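Heme-binding protein A (Haemophilus parasuis 29755, PDB 3TPA) probably binds glutathione as a periplasmic-type extracellular solute-binding protein of family 5, despite being named for heme binding. Local coordinates at residues P316-D319 / A320-G323. The protein carries 1 engineered substitution. Sequence-based numbering, arbitrary orientation.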
ATOM      1  N   PRO A 316      -1.624 -15.495  -3.069  1.00 13.85           N
ATOM      2  CA  PRO A 316      -1.166 -14.614  -1.980  1.00 18.61           C
ATOM      3  C   PRO A 316      -1.272 -13.111  -2.295  1.00 17.28           C
ATOM      4  O   PRO A 316      -0.913 -12.302  -1.443  1.00 13.50           O
ATOM      5  CB  PRO A 316       0.303 -15.010  -1.813  1.00 17.82           C
ATOM      6  CG  PRO A 316       0.690 -15.560  -3.140  1.00 17.69           C
ATOM      7  CD  PRO A 316      -0.513 -16.254  -3.669  1.00 15.71           C
ATOM      8  N   PHE A 317      -1.721 -12.764  -3.501  1.00 15.10           N
ATOM      9  CA  PHE A 317      -2.013 -11.392  -3.871  1.00 12.11           C
ATOM     10  C   PHE A 317      -3.206 -11.370  -4.823  1.00 15.34           C
ATOM     11  O   PHE A 317      -3.450 -12.350  -5.512  1.00 21.72           O
ATOM     12  CB  PHE A 317      -0.795 -10.686  -4.487  1.00 17.64           C
ATOM     13  CG  PHE A 317       0.060 -11.566  -5.365  1.00 17.24           C
ATOM     14  CD1 PHE A 317      -0.419 -12.056  -6.565  1.00 16.48           C
ATOM     15  CD2 PHE A 317       1.357 -11.881  -4.992  1.00 16.49           C
ATOM     16  CE1 PHE A 317       0.386 -12.854  -7.379  1.00 20.29           C
ATOM     17  CE2 PHE A 317       2.160 -12.676  -5.800  1.00 19.48           C
ATOM     18  CZ  PHE A 317       1.671 -13.166  -6.991  1.00 16.79           C
ATOM     19  N   PRO A 318      -3.966 -10.263  -4.848  1.00 12.98           N
ATOM     20  CA  PRO A 318      -5.156 -10.195  -5.713  1.00 19.82           C
ATOM     21  C   PRO A 318      -4.803 -10.125  -7.200  1.00 19.87           C
ATOM     22  O   PRO A 318      -3.638  -9.930  -7.565  1.00 16.00           O
ATOM     23  CB  PRO A 318      -5.846  -8.897  -5.265  1.00 15.32           C
ATOM     24  CG  PRO A 318      -4.726  -8.051  -4.771  1.00 14.69           C
ATOM     25  CD  PRO A 318      -3.766  -9.015  -4.096  1.00 12.84           C
ATOM     26  N   ASP A 319      -5.816 -10.258  -8.051  1.00 14.50           N
ATOM     27  CA  ASP A 319      -5.576 -10.349  -9.478  1.00 18.33           C
ATOM     28  C   ASP A 319      -5.131  -9.043 -10.123  1.00 20.44           C
ATOM     29  O   ASP A 319      -4.854  -9.024 -11.315  1.00 25.15           O
ATOM     30  CB  ASP A 319      -6.781 -10.961 -10.218  1.00 31.16           C
ATOM     31  CG  ASP A 319      -7.992 -10.014 -10.324  1.00 34.81           C
ATOM     32  OD1 ASP A 319      -8.013  -8.929  -9.714  1.00 26.16           O
ATOM     33  OD2 ASP A 319      -8.950 -10.393 -11.032  1.00 39.85           O
ATOM     34  N   ALA A 320      -5.030  -7.961  -9.351  1.00 17.01           N
ATOM     35  CA  ALA A 320      -4.417  -6.744  -9.886  1.00 13.67           C
ATOM     36  C   ALA A 320      -2.888  -6.858  -9.959  1.00 23.49           C
ATOM     37  O   ALA A 320      -2.245  -6.074 -10.657  1.00 23.53           O
ATOM     38  CB  ALA A 320      -4.790  -5.550  -9.059  1.00 14.38           C
ATOM     39  N   VAL A 321      -2.315  -7.810  -9.221  1.00 21.31           N
ATOM     40  CA  VAL A 321      -0.856  -7.913  -9.101  1.00 16.48           C
ATOM     41  C   VAL A 321      -0.240  -8.819 -10.163  1.00 11.03           C
ATOM     42  O   VAL A 321      -0.793  -9.864 -10.490  1.00 14.26           O
ATOM     43  CB  VAL A 321      -0.416  -8.386  -7.685  1.00 16.52           C
ATOM     44  CG1 VAL A 321       1.088  -8.447  -7.595  1.00 14.65           C
ATOM     45  CG2 VAL A 321      -0.947  -7.453  -6.603  1.00 14.31           C
ATOM     46  N   LEU A 322       0.913  -8.409 -10.690  1.00 12.38           N
ATOM     47  CA  LEU A 322       1.662  -9.191 -11.674  1.00 14.87           C
ATOM     48  C   LEU A 322       1.965 -10.594 -11.150  1.00 19.94           C
ATOM     49  O   LEU A 322       2.404 -10.746 -10.014  1.00 22.24           O
ATOM     50  CB  LEU A 322       2.981  -8.488 -12.019  1.00 16.25           C
ATOM     51  CG  LEU A 322       3.787  -9.210 -13.107  1.00 20.74           C
ATOM     52  CD1 LEU A 322       3.074  -9.075 -14.447  1.00 26.64           C
ATOM     53  CD2 LEU A 322       5.201  -8.681 -13.203  1.00 20.83           C
ATOM     54  N   GLY A 323       1.745 -11.612 -11.978  1.00 14.27           N
ATOM     55  CA  GLY A 323       1.990 -12.986 -11.579  1.00 15.02           C
ATOM     56  C   GLY A 323       0.777 -13.756 -11.061  1.00 20.40           C
ATOM     57  O   GLY A 323       0.853 -14.960 -10.833  1.00 18.64           O
TER
HETATM   58  O   HOH W   1      -2.596  -9.802 -12.837  1.00 41.41           O
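The amide N of Val321 donates to Pro318 O over 3.0 Å, an almost straight bond (166° at the hydrogen) that closes a type I beta turn with Asp319 and Ala320 at its two corners. The N-H reaches the oxygen from above the carbonyl plane, 38° out of it. A water bridges two carbonyl oxygens of the turn, giving one hydrogen to Asp319 O at 2.8 Å and the other to Val321 O at 3.0 Å.

The turn brings Val321 back against Phe317, four residues earlier, and the two side chains run nearly perpendicular to each other. Val321 CG1 stands over one face of the phenyl ring, 4.2 Å from its centroid and offset toward the rim, in a CH-pi contact, while CB of the same valine approaches Phe317 CD1 at 3.8 Å. With CG1 anti to the backbone N (chi1 -179°), the other methyl, CG2, is left for Phe317 CB and for Pro318 CD, 4.1 Å away. The opposite face of the ring carries Pro316 CG, so the phenyl group is held between a proline and a valine of its own loop.

This loop joins strand 310-312 to helix 335-344 in the solute-binding protein fold. Helix 420-427 and the residue before it, Pro419, meet its apolar side: Phe422 packs edge-to-face with Phe317, and Leu423 also touches that ring. Pro318 touches Phe422 as well, and also rests on Glu267 and Leu269 of strand 261-276.

Beyond the valine the chain continues round the phenyl group. Gly323 has a positive phi, a conformation in which a side chain would crowd the preceding carbonyl oxygen, and its C lies at the ring edge, 3.8 Å from Phe317 CE1.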